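Local coordinates for protein pectate lyase (Paenibacillus sp. 0602, PDB 5GT5) that cleaves polygalacturonate and partly methylated pectins by endo-acting beta-elimination, as a secreted polysaccharide lyase of family 1 that probably depends on calcium, at residues L9-S13 and S262-H266; V33-L39 and D57-G61; D272-R276 and G320-N324. The protein carries 1 engineered substitution. All blocks are in the same frame, centred on the assembly; numbering follows the deposited sequence.

Contact 1: residues L9-S13 and S262-H266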
loop_
_atom_site.group_PDB
_atom_site.type_symbol
_atom_site.label_atom_id
_atom_site.label_comp_id
_atom_site.label_asym_id
_atom_site.label_seq_id
_atom_site.Cartn_x
_atom_site.Cartn_y
_atom_site.Cartn_z
ATOM N N LEU A 9 16.252 -5.582 0.858
ATOM C CA LEU A 9 14.831 -5.722 1.159
ATOM C C LEU A 9 14.192 -6.683 0.158
ATOM O O LEU A 9 14.354 -6.522 -1.058
ATOM C CB LEU A 9 14.158 -4.351 1.079
ATOM C CG LEU A 9 12.627 -4.338 1.063
ATOM C CD1 LEU A 9 12.044 -4.918 2.365
ATOM C CD2 LEU A 9 12.176 -2.896 0.905
ATOM N N THR A 10 13.504 -7.702 0.669
ATOM C CA THR A 10 12.724 -8.621 -0.167
ATOM C C THR A 10 11.339 -8.808 0.437
ATOM O O THR A 10 11.038 -8.320 1.534
ATOM C CB THR A 10 13.378 -9.997 -0.247
ATOM O OG1 THR A 10 13.286 -10.609 1.047
ATOM C CG2 THR A 10 14.847 -9.901 -0.620
ATOM N N GLY A 11 10.482 -9.503 -0.291
ATOM C CA GLY A 11 9.240 -10.018 0.290
ATOM C C GLY A 11 8.108 -9.027 0.213
ATOM O O GLY A 11 8.131 -8.104 -0.627
ATOM N N PHE A 12 7.110 -9.159 1.084
ATOM C CA PHE A 12 5.898 -8.359 0.922
ATOM C C PHE A 12 6.114 -6.870 1.146
ATOM O O PHE A 12 5.332 -6.059 0.646
ATOM C CB PHE A 12 4.779 -8.862 1.838
ATOM C CG PHE A 12 4.164 -10.184 1.395
ATOM C CD1 PHE A 12 3.388 -10.273 0.246
ATOM C CD2 PHE A 12 4.362 -11.347 2.141
ATOM C CE1 PHE A 12 2.823 -11.487 -0.162
ATOM C CE2 PHE A 12 3.789 -12.562 1.751
ATOM C CZ PHE A 12 3.001 -12.638 0.612
ATOM N N SER A 13 7.176 -6.497 1.877
ATOM C CA SER A 13 7.499 -5.081 2.015
ATOM C C SER A 13 8.246 -4.509 0.836
ATOM O O SER A 13 8.703 -3.369 0.908
ATOM C CB SER A 13 8.277 -4.813 3.304
ATOM O OG SER A 13 8.490 -3.398 3.468
ATOM N N SER A 262 -0.342 -9.761 5.094
ATOM C CA SER A 262 0.765 -10.411 4.410
ATOM C C SER A 262 2.059 -10.115 5.148
ATOM O O SER A 262 2.303 -8.980 5.643
ATOM C CB SER A 262 0.851 -10.033 2.924
ATOM O OG SER A 262 1.146 -8.642 2.728
ATOM N N ILE A 263 2.866 -11.167 5.275
ATOM C CA ILE A 263 4.138 -11.062 5.973
ATOM C C ILE A 263 5.179 -12.042 5.427
ATOM O O ILE A 263 4.861 -13.191 5.108
ATOM C CB ILE A 263 3.931 -11.244 7.499
ATOM C CG1 ILE A 263 5.216 -10.929 8.245
ATOM C CG2 ILE A 263 3.451 -12.654 7.885
ATOM C CD1 ILE A 263 4.991 -10.712 9.757
ATOM N N THR A 264 6.410 -11.554 5.296
ATOM C CA THR A 264 7.571 -12.368 4.959
ATOM C C THR A 264 8.518 -12.351 6.126
ATOM O O THR A 264 8.859 -11.269 6.641
ATOM C CB THR A 264 8.317 -11.789 3.742
ATOM O OG1 THR A 264 7.398 -11.646 2.656
ATOM C CG2 THR A 264 9.488 -12.672 3.330
ATOM N N LEU A 265 8.980 -13.538 6.537
ATOM C CA LEU A 265 10.040 -13.693 7.561
ATOM C C LEU A 265 11.240 -14.368 6.899
ATOM O O LEU A 265 11.070 -15.418 6.273
ATOM C CB LEU A 265 9.560 -14.611 8.697
ATOM C CG LEU A 265 8.200 -14.264 9.318
ATOM C CD1 LEU A 265 7.806 -15.318 10.336
ATOM C CD2 LEU A 265 8.229 -12.871 9.964
ATOM N N HIS A 266 12.445 -13.826 7.022
ATOM C CA HIS A 266 13.585 -14.526 6.433
ATOM C C HIS A 266 14.897 -14.175 7.081
ATOM O O HIS A 266 15.092 -13.036 7.551
ATOM C CB HIS A 266 13.642 -14.392 4.894
ATOM C CG HIS A 266 14.163 -13.095 4.396
ATOM N ND1 HIS A 266 15.515 -12.867 4.192
ATOM C CD2 HIS A 266 13.532 -11.957 4.013
ATOM C CE1 HIS A 266 15.684 -11.647 3.734
ATOM N NE2 HIS A 266 14.492 -11.066 3.611
HETATM O O HOH W 1 14.817 -8.300 3.375
#

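Contact 2: residues V33-L39 and D57-G61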
loop_
_atom_site.group_PDB
_atom_site.type_symbol
_atom_site.label_atom_id
_atom_site.label_comp_id
_atom_site.label_asym_id
_atom_site.label_seq_id
_atom_site.Cartn_x
_atom_site.Cartn_y
_atom_site.Cartn_z
ATOM N N VAL A 33 18.265 11.359 17.957
ATOM C CA VAL A 33 17.532 11.201 19.201
ATOM C C VAL A 33 18.448 10.695 20.315
ATOM O O VAL A 33 19.017 9.584 20.229
ATOM C CB VAL A 33 16.336 10.243 18.967
ATOM C CG1 VAL A 33 15.769 9.737 20.280
ATOM C CG2 VAL A 33 15.257 10.943 18.129
ATOM N N TYR A 34 18.577 11.509 21.366
ATOM C CA TYR A 34 19.463 11.180 22.485
ATOM C C TYR A 34 18.704 10.821 23.734
ATOM O O TYR A 34 19.268 10.230 24.659
ATOM C CB TYR A 34 20.384 12.366 22.789
ATOM C CG TYR A 34 21.254 12.766 21.623
ATOM C CD1 TYR A 34 20.824 13.708 20.675
ATOM C CD2 TYR A 34 22.518 12.215 21.462
ATOM C CE1 TYR A 34 21.646 14.070 19.588
ATOM C CE2 TYR A 34 23.319 12.559 20.381
ATOM C CZ TYR A 34 22.883 13.483 19.457
ATOM O OH TYR A 34 23.683 13.831 18.394
ATOM N N ASN A 35 17.423 11.167 23.773
ATOM C CA ASN A 35 16.608 10.963 24.952
ATOM C C ASN A 35 15.148 10.877 24.566
ATOM O O ASN A 35 14.814 11.009 23.381
ATOM C CB ASN A 35 16.885 12.077 25.972
ATOM C CG ASN A 35 16.555 13.447 25.440
ATOM O OD1 ASN A 35 15.475 13.681 24.910
ATOM N ND2 ASN A 35 17.499 14.379 25.591
ATOM N N ALA A 36 14.292 10.627 25.548
ATOM C CA ALA A 36 12.872 10.400 25.291
ATOM C C ALA A 36 12.179 11.632 24.722
ATOM O O ALA A 36 11.268 11.514 23.904
ATOM C CB ALA A 36 12.165 9.950 26.549
ATOM N N THR A 37 12.595 12.825 25.154
ATOM C CA THR A 37 11.964 14.046 24.631
ATOM C C THR A 37 12.239 14.235 23.142
ATOM O O THR A 37 11.320 14.546 22.385
ATOM C CB THR A 37 12.434 15.272 25.400
ATOM O OG1 THR A 37 12.156 15.077 26.793
ATOM C CG2 THR A 37 11.691 16.521 24.922
ATOM N N ASP A 38 13.484 14.012 22.728
ATOM C CA ASP A 38 13.840 14.017 21.310
ATOM C C ASP A 38 12.975 13.033 20.552
ATOM O O ASP A 38 12.479 13.349 19.478
ATOM C CB ASP A 38 15.299 13.617 21.073
ATOM C CG ASP A 38 16.300 14.575 21.690
ATOM O OD1 ASP A 38 15.991 15.779 21.933
ATOM O OD2 ASP A 38 17.428 14.089 21.912
ATOM N N LEU A 39 12.759 11.841 21.108
ATOM C CA LEU A 39 11.960 10.849 20.402
ATOM C C LEU A 39 10.503 11.306 20.293
ATOM O O LEU A 39 9.860 11.150 19.240
ATOM C CB LEU A 39 12.025 9.514 21.131
ATOM C CG LEU A 39 11.423 8.326 20.356
ATOM C CD1 LEU A 39 12.167 8.090 19.056
ATOM C CD2 LEU A 39 11.480 7.047 21.218
ATOM N N ASP A 57 21.359 3.973 23.831
ATOM C CA ASP A 57 20.266 3.262 24.477
ATOM C C ASP A 57 19.246 4.247 25.038
ATOM O O ASP A 57 19.616 5.323 25.540
ATOM C CB ASP A 57 20.750 2.376 25.640
ATOM C CG ASP A 57 21.688 1.256 25.213
ATOM O OD1 ASP A 57 21.832 0.989 24.005
ATOM O OD2 ASP A 57 22.313 0.636 26.123
ATOM N N LEU A 58 17.976 3.869 24.961
ATOM C CA LEU A 58 16.894 4.691 25.496
ATOM C C LEU A 58 16.102 3.962 26.559
ATOM O O LEU A 58 15.637 2.812 26.358
ATOM C CB LEU A 58 15.943 5.157 24.387
ATOM C CG LEU A 58 16.529 6.056 23.287
ATOM C CD1 LEU A 58 15.459 6.346 22.261
ATOM C CD2 LEU A 58 17.053 7.357 23.905
ATOM N N ASN A 59 15.951 4.609 27.711
ATOM C CA ASN A 59 15.171 4.077 28.826
ATOM C C ASN A 59 13.870 4.830 28.859
ATOM O O ASN A 59 13.810 5.995 29.288
ATOM C CB ASN A 59 15.972 4.284 30.110
ATOM C CG ASN A 59 17.225 3.476 30.096
ATOM O OD1 ASN A 59 17.160 2.269 29.939
ATOM N ND2 ASN A 59 18.377 4.133 30.174
ATOM N N LEU A 60 12.822 4.185 28.353
ATOM C CA LEU A 60 11.621 4.901 27.941
ATOM C C LEU A 60 10.388 4.646 28.819
ATOM O O LEU A 60 9.254 4.901 28.420
ATOM C CB LEU A 60 11.320 4.586 26.458
ATOM C CG LEU A 60 12.429 4.943 25.475
ATOM C CD1 LEU A 60 12.042 4.501 24.069
ATOM C CD2 LEU A 60 12.714 6.458 25.515
ATOM N N GLY A 61 10.604 4.143 30.034
ATOM C CA GLY A 61 9.478 3.932 30.936
ATOM C C GLY A 61 8.801 5.219 31.370
ATOM O O GLY A 61 9.460 6.258 31.514
#

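Contact 3: residues D272-R276 and G320-N324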
loop_
_atom_site.group_PDB
_atom_site.type_symbol
_atom_site.label_atom_id
_atom_site.label_comp_id
_atom_site.label_asym_id
_atom_site.label_seq_id
_atom_site.Cartn_x
_atom_site.Cartn_y
_atom_site.Cartn_z
ATOM N N ASP A 272 14.621 -20.272 21.403
ATOM C CA ASP A 272 13.822 -20.497 22.598
ATOM C C ASP A 272 12.588 -19.613 22.603
ATOM O O ASP A 272 12.235 -18.987 23.614
ATOM C CB ASP A 272 14.680 -20.316 23.856
ATOM C CG ASP A 272 15.861 -21.266 23.865
ATOM O OD1 ASP A 272 15.634 -22.475 23.601
ATOM O OD2 ASP A 272 17.001 -20.794 24.114
ATOM N N ILE A 273 11.913 -19.599 21.447
ATOM C CA ILE A 273 10.592 -19.018 21.301
ATOM C C ILE A 273 9.605 -20.188 21.260
ATOM O O ILE A 273 9.751 -21.088 20.440
ATOM C CB ILE A 273 10.503 -18.183 19.985
ATOM C CG1 ILE A 273 11.720 -17.252 19.838
ATOM C CG2 ILE A 273 9.165 -17.477 19.912
ATOM C CD1 ILE A 273 11.929 -16.252 20.990
ATOM N N GLN A 274 8.627 -20.182 22.148
ATOM C CA GLN A 274 7.765 -21.359 22.336
ATOM C C GLN A 274 6.682 -21.529 21.293
ATOM O O GLN A 274 6.138 -22.616 21.143
ATOM C CB GLN A 274 7.073 -21.289 23.694
ATOM C CG GLN A 274 8.019 -21.467 24.893
ATOM C CD GLN A 274 7.256 -21.555 26.206
ATOM O OE1 GLN A 274 6.041 -21.808 26.241
ATOM N NE2 GLN A 274 7.970 -21.331 27.301
ATOM N N ASP A 275 6.302 -20.455 20.603
ATOM C CA ASP A 275 5.032 -20.464 19.859
ATOM C C ASP A 275 4.985 -19.312 18.876
ATOM O O ASP A 275 5.672 -18.296 19.046
ATOM C CB ASP A 275 3.884 -20.332 20.890
ATOM C CG ASP A 275 2.514 -20.769 20.381
ATOM O OD1 ASP A 275 2.368 -21.314 19.253
ATOM O OD2 ASP A 275 1.554 -20.564 21.163
ATOM N N ARG A 276 4.162 -19.474 17.845
ATOM C CA ARG A 276 3.781 -18.399 16.919
ATOM C C ARG A 276 4.942 -17.938 16.051
ATOM O O ARG A 276 5.344 -16.768 16.066
ATOM C CB ARG A 276 3.145 -17.222 17.657
ATOM C CG ARG A 276 2.019 -17.599 18.609
ATOM C CD ARG A 276 1.323 -16.305 19.046
ATOM N NE ARG A 276 0.209 -16.578 19.962
ATOM C CZ ARG A 276 -0.422 -15.614 20.649
ATOM N NH1 ARG A 276 -0.021 -14.367 20.561
ATOM N NH2 ARG A 276 -1.423 -15.930 21.461
ATOM N N GLY A 320 4.730 -23.880 32.032
ATOM C CA GLY A 320 5.356 -24.957 31.295
ATOM C C GLY A 320 5.928 -24.491 29.970
ATOM O O GLY A 320 6.135 -23.284 29.769
ATOM N N ILE A 321 6.191 -25.444 29.087
ATOM C CA ILE A 321 6.849 -25.181 27.807
ATOM C C ILE A 321 5.926 -25.561 26.661
ATOM O O ILE A 321 5.664 -26.734 26.430
ATOM C CB ILE A 321 8.153 -25.970 27.717
ATOM C CG1 ILE A 321 9.092 -25.597 28.867
ATOM C CG2 ILE A 321 8.849 -25.771 26.370
ATOM C CD1 ILE A 321 9.591 -24.169 28.820
ATOM N N THR A 322 5.414 -24.561 25.942
ATOM C CA THR A 322 4.712 -24.825 24.687
ATOM C C THR A 322 5.795 -25.064 23.662
ATOM O O THR A 322 6.892 -24.494 23.769
ATOM C CB THR A 322 3.832 -23.631 24.335
ATOM O OG1 THR A 322 2.821 -23.553 25.355
ATOM C CG2 THR A 322 3.155 -23.774 22.960
ATOM N N SER A 323 5.532 -25.964 22.717
ATOM C CA SER A 323 6.555 -26.381 21.747
ATOM C C SER A 323 5.979 -26.416 20.353
ATOM O O SER A 323 5.834 -27.479 19.744
ATOM C CB SER A 323 7.121 -27.748 22.165
ATOM O OG SER A 323 8.322 -28.054 21.477
ATOM N N ASN A 324 5.616 -25.227 19.870
ATOM C CA ASN A 324 5.034 -25.054 18.560
ATOM C C ASN A 324 5.981 -24.330 17.632
ATOM O O ASN A 324 6.911 -23.672 18.080
ATOM C CB ASN A 324 3.738 -24.247 18.629
ATOM C CG ASN A 324 2.599 -24.984 19.328
ATOM O OD1 ASN A 324 2.635 -26.213 19.528
ATOM N ND2 ASN A 324 1.564 -24.211 19.711
HETATM O O HOH W 2 9.020 -23.819 20.080
#

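Contact 1: residues L9-S13 and S262-H266
Phe12 and Thr264 are at the middle of this contact, where a loop near the N-terminus lies against the outside of the right-handed parallel beta-helix of the polysaccharide lyase 1 family. Strand 262-271 belongs to one of the parallel sheets of that helix, bonded through its backbone to strands 184-194 and 284-288. Ser262, Thr264 and His266 point toward the loop; Ile263 points away from it.

The direct hydrogen bond between the segments runs from Phe12 N to Thr264 OG1, 3.0 Å long with an angle of 154° at the hydrogen. With chi1 at -55°, OG1 stands anti to its own carbonyl carbon, which turns the hydroxyl to the loop backbone. Tyr409 OH is a second partner of the same oxygen, so two bonds grip it.

Aromatic packing comes next. Ser262 CB sits 3.6 Å from the centroid of the Phe12 ring, nearly on the ring normal, in a CH-pi contact, while Ser262 OG bonds to Gly185 N. The ring edge abuts the strand backbone, with Phe12 CD2 3.5 Å from Ile263 C. Tyr409 meets Phe12 edge-to-face, and Phe404, Leu407 and Pro408 pack around it.

Close steric fit is consistent with a glycine at Gly11. Its phi is positive, and Gly11 CA is only 3.4 Å from Thr264 OG1, so a beta-carbon would collide with that hydroxyl.

Polar contacts finish the other end. Thr10 OG1 bonds to Tyr288 OH, whose ring stacks on His266; Thr10 OG1 also lies 2.9 Å from His266 NE2. One water joins the two segments here: it accepts from Thr10 N at 3.1 Å and is hydrogen-bonded to His266 NE2 at 2.8 Å.

Contact 2: residues V33-L39 and D57-G61
Leu58 and Leu60 reach from strand 58-59 and the residue just after it toward the start of helix 36-43, each using both methyl branches. Leu58 CD1 packs 3.9 Å from Val33 CG1, the two side chains crossing at about a right angle, while its CD2 lies over the backbone, 3.7 Å from Tyr34 O. Leu60 points its CD2 at the helix, 3.7 Å from Ala36 CB, and its CD1 meets Leu39 CD2 at 3.9 Å. Leu39, with CG anti to its nitrogen (chi1 -170°), thus reaches across to both leucines. Phe74, Ile94, Val52 and Ile54 extend this apolar cluster, consistent with the helix that closes the N-terminal end of the beta-helix in pectate lyases.

The other side is looser and polar. Tyr34 is exposed. The beta-carbon of Asn35 points away from the strand, and its OD1 caps the helix, accepting from Asp38 N at 3.0 Å in a nearly straight bond (172°). Asp38 in turn takes Tyr34 N on the anti lone pair of OD2, at 2.9 Å, so the turn into the helix is tied from two directions.

Replacing Leu58 with an alanine would probably open a gap beside Val33 CG1 and the Tyr34-Asn35 backbone and leave Leu39 with Leu60 alone across the contact. Side chain meets side chain here through apolar groups only, which implies that shape and burial mainly hold the segments together, while polar bonds fix the helix start itself.

Contact 3: residues D272-R276 and G320-N324
Gln274 and Asp275 run beside Thr322 and Asn324, Gln274 CA lying 5.2 Å from Thr322 CA, close enough for Asn324 N to donate to Gln274 O at 3.0 Å (166°). The Gln274 side chain, extended beyond CG (chi2 -173°), crosses Thr322 at about a right angle, and its OE1 accepts from Thr322 N at 2.8 Å. That donor stands above the amide carbonyl plane instead of on a lone pair; Lys244 NZ is a second donor to OE1. At the other branch, NE2 bonds to Ser242 OG and packs against Ile321 CD1, 3.6 Å away.

Both segments belong to loops that connect strands of the parallel beta-helix, leading into the neighbouring parallel strands 279-281 and 324-329, and the first carries Arg276, probably an active-site residue. Just before it, Asp275 lies alongside Asn324. Asn324 ND2 donates to Asp275 OD1 at 3.0 Å; the oxygen lies near the amide plane of Asn324, but ND2 comes from above the carboxylate plane, and the two planes are 73° apart. A water between the loops donates to Ile273 O and to Asn324 O, 2.9 Å from the latter.

How the contacts relate
Contacts 1 and 3 are joined by one strand: 262-271, broken along its way, begins in contact 1 and ends just before the loop 272-276 of contact 3. Their centres are 23 Å apart and their nearest atoms about 6 Å, without touching. Both lie near the probable catalytic region: the side chain of Ile263 is about 8 Å from that of Asp178, and that of Asp275 about 9 Å from that of Asp174, two likely calcium ligands, while contact 3 includes Arg276 itself. Contact 2 stands apart, its centre 29 Å from that of contact 1 and 32 Å from that of contact 3, on the opposite side of the chain's centre from the latter and away from these sites.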